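Pyruvate carboxylase n-terminal domain (Aquifex aeolicus, PDB 1ULZ) forms the biotin carboxylase subunit of a pyruvate carboxylase, a protein of the ATP-grasp superfamily with a Rossmann-like N-terminal domain. Local coordinates at residues 67-72 / 97-102; 110-115 / 263-268; 221-226 / 305-310. The protein carries 1 engineered substitution. All coordinates share one frame; numbering follows the deposited sequence.

Interaction 1 (67-72 / 97-102); sequences NLALEV and AGITFI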
# COMPACT_ATOMS: atom_id res chain seq x y z
N ASN A 67 14.40 -29.36 -16.97
CA ASN A 67 15.38 -29.24 -18.04
C ASN A 67 15.64 -27.79 -18.44
O ASN A 67 16.79 -27.40 -18.65
CB ASN A 67 14.94 -30.04 -19.27
CG ASN A 67 15.07 -31.53 -19.05
OD1 ASN A 67 15.65 -31.98 -18.06
ND2 ASN A 67 14.53 -32.31 -19.98
N LEU A 68 14.58 -27.00 -18.56
CA LEU A 68 14.74 -25.60 -18.94
C LEU A 68 15.58 -24.88 -17.88
O LEU A 68 16.52 -24.16 -18.21
CB LEU A 68 13.37 -24.91 -19.09
CG LEU A 68 13.38 -23.40 -19.36
CD1 LEU A 68 14.09 -23.10 -20.66
CD2 LEU A 68 11.95 -22.88 -19.40
N ALA A 69 15.23 -25.06 -16.61
CA ALA A 69 15.97 -24.43 -15.52
C ALA A 69 17.46 -24.75 -15.67
O ALA A 69 18.31 -23.86 -15.59
CB ALA A 69 15.47 -24.93 -14.18
N LEU A 70 17.76 -26.02 -15.88
CA LEU A 70 19.13 -26.47 -16.05
C LEU A 70 19.74 -25.84 -17.29
O LEU A 70 20.90 -25.43 -17.29
CB LEU A 70 19.18 -28.00 -16.18
CG LEU A 70 18.76 -28.80 -14.94
CD1 LEU A 70 18.69 -30.28 -15.30
CD2 LEU A 70 19.77 -28.57 -13.81
N GLU A 71 18.95 -25.74 -18.35
CA GLU A 71 19.44 -25.15 -19.60
C GLU A 71 19.86 -23.69 -19.47
O GLU A 71 20.88 -23.29 -20.02
CB GLU A 71 18.39 -25.27 -20.70
CG GLU A 71 18.86 -24.71 -22.04
CD GLU A 71 17.79 -24.79 -23.12
OE1 GLU A 71 18.10 -24.43 -24.28
OE2 GLU A 71 16.65 -25.20 -22.82
N VAL A 72 19.08 -22.89 -18.74
CA VAL A 72 19.41 -21.47 -18.60
C VAL A 72 20.11 -21.11 -17.29
O VAL A 72 20.21 -19.93 -16.94
CB VAL A 72 18.16 -20.58 -18.75
CG1 VAL A 72 17.53 -20.79 -20.13
CG2 VAL A 72 17.16 -20.89 -17.65
N ALA A 97 18.22 -32.99 -9.18
CA ALA A 97 18.83 -32.30 -10.31
C ALA A 97 19.72 -31.15 -9.83
O ALA A 97 20.33 -30.46 -10.64
CB ALA A 97 17.75 -31.77 -11.24
N GLY A 98 19.78 -30.95 -8.52
CA GLY A 98 20.60 -29.88 -7.99
C GLY A 98 19.92 -28.52 -7.98
O GLY A 98 20.58 -27.49 -7.82
N ILE A 99 18.60 -28.51 -8.15
CA ILE A 99 17.83 -27.27 -8.16
C ILE A 99 17.14 -27.03 -6.81
O ILE A 99 16.56 -27.95 -6.23
CB ILE A 99 16.76 -27.30 -9.28
CG1 ILE A 99 17.45 -27.23 -10.65
CG2 ILE A 99 15.77 -26.15 -9.11
CD1 ILE A 99 16.53 -27.47 -11.83
N THR A 100 17.22 -25.81 -6.31
CA THR A 100 16.60 -25.48 -5.03
C THR A 100 15.10 -25.24 -5.17
O THR A 100 14.67 -24.23 -5.74
CB THR A 100 17.23 -24.22 -4.40
OG1 THR A 100 18.61 -24.47 -4.10
CG2 THR A 100 16.50 -23.85 -3.11
N PHE A 101 14.31 -26.17 -4.65
CA PHE A 101 12.86 -26.01 -4.70
C PHE A 101 12.51 -25.06 -3.56
O PHE A 101 12.84 -25.31 -2.39
CB PHE A 101 12.18 -27.38 -4.51
CG PHE A 101 10.67 -27.32 -4.57
CD1 PHE A 101 9.92 -27.19 -3.41
CD2 PHE A 101 10.01 -27.42 -5.79
CE1 PHE A 101 8.53 -27.15 -3.46
CE2 PHE A 101 8.62 -27.39 -5.85
CZ PHE A 101 7.88 -27.25 -4.68
N ILE A 102 11.87 -23.95 -3.89
CA ILE A 102 11.48 -22.97 -2.89
C ILE A 102 10.19 -23.43 -2.21
O ILE A 102 9.09 -23.07 -2.62
CB ILE A 102 11.31 -21.57 -3.52
CG1 ILE A 102 12.66 -21.12 -4.10
CG2 ILE A 102 10.83 -20.56 -2.47
CD1 ILE A 102 12.63 -19.76 -4.76

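Interaction 2 (110-115 / 263-268); sequences ELMGDK and KEIGYY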
# COMPACT_ATOMS: atom_id res chain seq x y z
N GLU A 110 5.03 -34.77 0.87
CA GLU A 110 4.43 -36.09 0.67
C GLU A 110 3.55 -36.42 1.87
O GLU A 110 2.38 -36.74 1.72
CB GLU A 110 5.51 -37.16 0.54
CG GLU A 110 5.16 -38.25 -0.43
CD GLU A 110 5.73 -39.59 -0.04
OE1 GLU A 110 6.88 -39.63 0.44
OE2 GLU A 110 5.03 -40.62 -0.23
N LEU A 111 4.12 -36.33 3.06
CA LEU A 111 3.41 -36.63 4.31
C LEU A 111 2.10 -35.87 4.42
O LEU A 111 1.04 -36.44 4.69
CB LEU A 111 4.30 -36.26 5.51
CG LEU A 111 4.02 -36.84 6.90
CD1 LEU A 111 4.68 -35.95 7.94
CD2 LEU A 111 2.53 -36.93 7.18
N MET A 112 2.18 -34.56 4.23
CA MET A 112 1.02 -33.69 4.35
C MET A 112 0.02 -33.85 3.21
O MET A 112 -1.14 -33.43 3.33
CB MET A 112 1.47 -32.24 4.44
CG MET A 112 2.35 -31.96 5.65
SD MET A 112 1.48 -32.25 7.21
CE MET A 112 2.27 -33.71 7.79
N GLY A 113 0.45 -34.46 2.11
CA GLY A 113 -0.43 -34.67 0.98
C GLY A 113 -1.45 -35.75 1.28
O GLY A 113 -2.47 -35.87 0.59
N ASP A 114 -1.18 -36.54 2.31
CA ASP A 114 -2.07 -37.62 2.74
C ASP A 114 -2.92 -37.07 3.88
O ASP A 114 -2.60 -37.25 5.06
CB ASP A 114 -1.24 -38.79 3.23
CG ASP A 114 -2.03 -40.08 3.32
OD1 ASP A 114 -3.24 -40.01 3.66
OD2 ASP A 114 -1.43 -41.15 3.06
N LYS A 115 -4.01 -36.40 3.53
CA LYS A 115 -4.89 -35.75 4.49
C LYS A 115 -5.35 -36.54 5.71
O LYS A 115 -5.42 -35.99 6.81
CB LYS A 115 -6.12 -35.20 3.76
CG LYS A 115 -5.75 -34.37 2.54
CD LYS A 115 -4.68 -33.33 2.90
CE LYS A 115 -4.25 -32.53 1.68
NZ LYS A 115 -3.28 -31.45 2.02
N LYS A 263 7.63 -27.93 13.81
CA LYS A 263 9.01 -28.30 14.10
C LYS A 263 9.15 -29.81 14.20
O LYS A 263 10.14 -30.38 13.73
CB LYS A 263 9.49 -27.63 15.39
CG LYS A 263 9.60 -26.12 15.30
CD LYS A 263 9.90 -25.48 16.65
CE LYS A 263 9.91 -23.96 16.54
NZ LYS A 263 10.29 -23.28 17.81
N GLU A 264 8.16 -30.46 14.80
CA GLU A 264 8.19 -31.90 14.97
C GLU A 264 8.26 -32.67 13.65
O GLU A 264 8.84 -33.76 13.59
CB GLU A 264 6.99 -32.37 15.80
CG GLU A 264 6.84 -33.89 15.91
CD GLU A 264 6.04 -34.32 17.13
OE1 GLU A 264 5.44 -35.42 17.10
OE2 GLU A 264 6.00 -33.57 18.13
N ILE A 265 7.69 -32.12 12.58
CA ILE A 265 7.74 -32.80 11.29
C ILE A 265 8.84 -32.26 10.39
O ILE A 265 8.93 -32.64 9.22
CB ILE A 265 6.40 -32.68 10.53
CG1 ILE A 265 6.03 -31.22 10.32
CG2 ILE A 265 5.29 -33.40 11.30
CD1 ILE A 265 4.70 -31.04 9.63
N GLY A 266 9.69 -31.38 10.93
CA GLY A 266 10.78 -30.83 10.13
C GLY A 266 10.35 -29.87 9.04
O GLY A 266 11.01 -29.75 8.01
N TYR A 267 9.24 -29.16 9.25
CA TYR A 267 8.75 -28.22 8.26
C TYR A 267 9.55 -26.93 8.19
O TYR A 267 9.90 -26.35 9.22
CB TYR A 267 7.28 -27.88 8.54
CG TYR A 267 6.56 -27.26 7.35
CD1 TYR A 267 6.68 -25.91 7.05
CD2 TYR A 267 5.80 -28.06 6.49
CE1 TYR A 267 6.08 -25.37 5.92
CE2 TYR A 267 5.20 -27.53 5.37
CZ TYR A 267 5.35 -26.19 5.08
OH TYR A 267 4.76 -25.67 3.95
N TYR A 268 9.86 -26.49 6.98
CA TYR A 268 10.54 -25.21 6.80
C TYR A 268 9.96 -24.48 5.60
O TYR A 268 9.30 -25.07 4.76
CB TYR A 268 12.07 -25.37 6.70
CG TYR A 268 12.60 -26.35 5.68
CD1 TYR A 268 12.51 -26.08 4.32
CD2 TYR A 268 13.26 -27.50 6.08
CE1 TYR A 268 13.08 -26.94 3.38
CE2 TYR A 268 13.83 -28.36 5.16
CZ TYR A 268 13.73 -28.07 3.81
OH TYR A 268 14.31 -28.93 2.90

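Interaction 3 (221-226 / 305-310); sequences IHLGER and IDIVKW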
# COMPACT_ATOMS: atom_id res chain seq x y z
N ILE A 221 8.28 -19.99 13.18
CA ILE A 221 7.37 -19.07 13.83
C ILE A 221 6.03 -19.05 13.10
O ILE A 221 5.91 -19.58 12.00
CB ILE A 221 7.94 -17.64 13.84
CG1 ILE A 221 8.06 -17.11 12.41
CG2 ILE A 221 9.33 -17.64 14.49
CD1 ILE A 221 8.61 -15.70 12.31
N HIS A 222 5.02 -18.47 13.73
CA HIS A 222 3.72 -18.37 13.09
C HIS A 222 3.43 -16.88 12.92
O HIS A 222 3.91 -16.05 13.71
CB HIS A 222 2.63 -19.05 13.94
CG HIS A 222 2.27 -18.30 15.18
ND1 HIS A 222 1.36 -17.26 15.19
CD2 HIS A 222 2.72 -18.41 16.46
CE1 HIS A 222 1.27 -16.77 16.41
NE2 HIS A 222 2.08 -17.45 17.20
N LEU A 223 2.68 -16.52 11.89
CA LEU A 223 2.34 -15.12 11.67
C LEU A 223 0.85 -14.92 11.90
O LEU A 223 0.16 -14.30 11.09
CB LEU A 223 2.72 -14.67 10.25
CG LEU A 223 4.19 -14.79 9.81
CD1 LEU A 223 4.43 -13.84 8.64
CD2 LEU A 223 5.13 -14.46 10.95
N GLY A 224 0.35 -15.47 13.00
CA GLY A 224 -1.05 -15.32 13.32
C GLY A 224 -1.99 -16.09 12.41
O GLY A 224 -1.56 -16.88 11.56
N GLU A 225 -3.29 -15.86 12.59
CA GLU A 225 -4.30 -16.56 11.81
C GLU A 225 -5.06 -15.66 10.84
O GLU A 225 -4.95 -14.43 10.87
CB GLU A 225 -5.31 -17.23 12.75
CG GLU A 225 -6.42 -16.29 13.26
CD GLU A 225 -5.94 -15.28 14.30
OE1 GLU A 225 -4.72 -15.15 14.52
OE2 GLU A 225 -6.80 -14.60 14.90
N ARG A 226 -5.85 -16.32 9.99
CA ARG A 226 -6.68 -15.64 9.01
C ARG A 226 -8.06 -16.30 9.04
O ARG A 226 -8.18 -17.51 9.19
CB ARG A 226 -6.08 -15.79 7.60
CG ARG A 226 -4.74 -15.08 7.42
CD ARG A 226 -4.24 -15.18 5.98
NE ARG A 226 -3.84 -16.54 5.62
CZ ARG A 226 -2.58 -16.96 5.56
NH1 ARG A 226 -1.58 -16.13 5.85
NH2 ARG A 226 -2.31 -18.21 5.21
N ILE A 305 5.52 -8.38 7.80
CA ILE A 305 6.54 -9.33 7.37
C ILE A 305 6.30 -9.80 5.93
O ILE A 305 5.21 -10.26 5.59
CB ILE A 305 6.57 -10.56 8.32
CG1 ILE A 305 6.83 -10.09 9.76
CG2 ILE A 305 7.63 -11.55 7.86
CD1 ILE A 305 6.71 -11.18 10.81
N ASP A 306 7.32 -9.67 5.09
CA ASP A 306 7.23 -10.06 3.68
C ASP A 306 7.46 -11.57 3.58
O ASP A 306 8.60 -12.06 3.61
CB ASP A 306 8.26 -9.27 2.87
CG ASP A 306 8.14 -9.49 1.37
OD1 ASP A 306 8.48 -8.56 0.62
OD2 ASP A 306 7.72 -10.59 0.95
N ILE A 307 6.37 -12.31 3.46
CA ILE A 307 6.42 -13.77 3.39
C ILE A 307 7.11 -14.35 2.16
O ILE A 307 7.95 -15.24 2.29
CB ILE A 307 5.00 -14.37 3.52
CG1 ILE A 307 4.39 -13.95 4.86
CG2 ILE A 307 5.07 -15.89 3.43
CD1 ILE A 307 2.93 -14.34 5.02
N VAL A 308 6.76 -13.86 0.98
CA VAL A 308 7.37 -14.38 -0.25
C VAL A 308 8.88 -14.14 -0.31
O VAL A 308 9.63 -15.03 -0.70
CB VAL A 308 6.71 -13.78 -1.50
CG1 VAL A 308 7.46 -14.24 -2.74
CG2 VAL A 308 5.25 -14.20 -1.57
N LYS A 309 9.32 -12.94 0.08
CA LYS A 309 10.74 -12.64 0.07
C LYS A 309 11.45 -13.59 1.04
O LYS A 309 12.53 -14.09 0.74
CB LYS A 309 11.01 -11.18 0.47
CG LYS A 309 12.49 -10.80 0.40
CD LYS A 309 12.72 -9.31 0.63
CE LYS A 309 12.12 -8.47 -0.50
NZ LYS A 309 12.26 -7.01 -0.26
N TRP A 310 10.83 -13.85 2.18
CA TRP A 310 11.43 -14.75 3.16
C TRP A 310 11.51 -16.19 2.62
O TRP A 310 12.43 -16.92 2.96
CB TRP A 310 10.66 -14.72 4.49
CG TRP A 310 11.23 -13.73 5.46
CD1 TRP A 310 10.61 -12.62 5.97
CD2 TRP A 310 12.55 -13.75 6.03
NE1 TRP A 310 11.46 -11.95 6.82
CE2 TRP A 310 12.66 -12.62 6.87
CE3 TRP A 310 13.65 -14.60 5.90
CZ2 TRP A 310 13.82 -12.33 7.59
CZ3 TRP A 310 14.81 -14.31 6.62
CH2 TRP A 310 14.88 -13.18 7.45

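Interaction 1 (67-72 / 97-102)
With chi1 at -69° and chi2 at 171°, I99 holds CG1 opposite its own carbonyl carbon and extends CD1 away from CA, while L70, with chi1 at -66°, swings its branched end out beside its backbone N, and the two side chains meet at a slant. The methyl at the tip of I99 does most of the touching. CD1 of I99 lies 3.6 Å from CB of A69, the helix residue just before L70, and the same CD1 is 4.0 Å from CD2 of L70. Buried I99 is thus received by a helix side made of one short and one long apolar residue, and I77 of strand 76-78 also touches it. The setting is the parallel sheet of a Rossmann-like N-terminal domain: helix 88-96 makes the beta-alpha-beta crossover from strand 76-78 to its neighbour 100-101, and helix 62-71 packs against the turn between helix 88-96 and strand 100-101. That turn is a Schellman motif, with G98 at positive phi and two bonds running back into the last helical turn. Just ahead of it stands A97, which L70, itself exposed, meets with both branches. CD2 of L70 rests 3.7 Å from the carbonyl O of A97 in plain van der Waals contact, and CD1 of L70 lies more loosely against CB of A97, at 4.4 Å.

Interaction 2 (110-115 / 263-268)
L111 in helix 106-113 and I265, the first residue to leave helical geometry after helix 248-264, bring their CA atoms to 9.1 Å, a separation bridged entirely by side chains, since no hydrogen bond crosses between the two segments. I265 faces the helix with a fork. Its CG1 sits in the crowded position between the backbone N and the carbonyl carbon (chi1 58°), which sends CD1 to one partner and leaves CG2 for another. CD1 of I265 meets CE of M112 tip to tip at 4.1 Å, and CG2 of I265 lies 4.3 Å from CD1 of L111. M112 is bent at both chi2 (-62°) and chi3, so its thioether chain folds rather than running straight out before the methyl reaches the isoleucine. These are loose apolar contacts, in keeping with the modest 113 Å² that the two segments bury. I265 belongs to the Schellman motif that ends helix 248-264, with G266 at positive phi: N of G266 bonds back to O of K263 at 3.0 Å, and N of Y267 also bonds back into the last helical turn. In this way a helix terminus of the ATP-grasp fold is laid against the helix that follows the last strand of the parallel sheet. Helix 115-124 shares in the packing, for L111 and I265 both touch V121. Its start is marked by D114 in the N-cap position, where OD1 makes a weak bond to R117 N. K115 curls back to the end of the preceding helix: its NZ donates to O of M112 at 3.2 Å, arriving tilted out of the carbonyl plane, and NZ also makes a long, weak ion pair with E287.

Interaction 3 (221-226 / 305-310)
L223 leaves strand 220-232 with its CB pointing toward I305, just before helix 307-315, and I307 in its first turn. From CB the chain turns to CG, set opposite the carbonyl carbon (chi1 -59°), and there it divides. CD1 sits in the corner formed by the two isoleucines: CD1 of L223 lies 3.8 Å from CG1 of I307, the two side chains reaching toward each other tip to tip, and 3.9 Å from CB of I305. CD2 takes the other course and reaches CD1 of I305 at 3.6 Å, the leucine crossing that isoleucine at a slant. I305 thus lies along both branches, whereas I307 touches one, and all three residues are buried. The contact joins strand 220-232, in the ATP-grasp part of the large antiparallel sheet, to a helix that also packs, through V308, on R16 and A20 of helix 11-24, beside the Rossmann-like sheet. D306 occupies the N-cap position of helix 307-315, and N of K309 donates to OD2 of D306 at 3.0 Å with an N-H...O angle of 167°, approaching from above the carboxylate plane. The same OD2 makes a salt bridge to R16, so one oxygen both caps the helix and takes a charged partner. OD1 of D306 has a weak, long ion pair with R401 of the second subunit, which places this helix end close to the dimer interface. On the strand, H222 and G224, on either side of L223 in sequence, are joined: ND1 of H222 accepts from N of G224 at 3.0 Å, with the donor a little out of the ring plane and an N-H...N angle of 155°. The imidazole is held too by a hydrogen bond between NE2 and E252.

Read from the N terminus, interaction 1 is a short excursion: the chain leaves helix 62-71, adds strand 76-78 and helix 88-96, and closes on the turn before strand 100-101, all within the Rossmann-like domain. Only then does interaction 2 open, in the very next helix, and its loop stays open for 147 residues. Before it closes at 263-268, interaction 3 has begun at 221-226, and it finishes later at 305-310; the two therefore cross, with centres about 18 Å apart. Together they tie helix 248-264 to helix 106-113 and strand 220-232 to the start of helix 307-315. That helix also reaches T100 and I102, in and just after the strand of interaction 1.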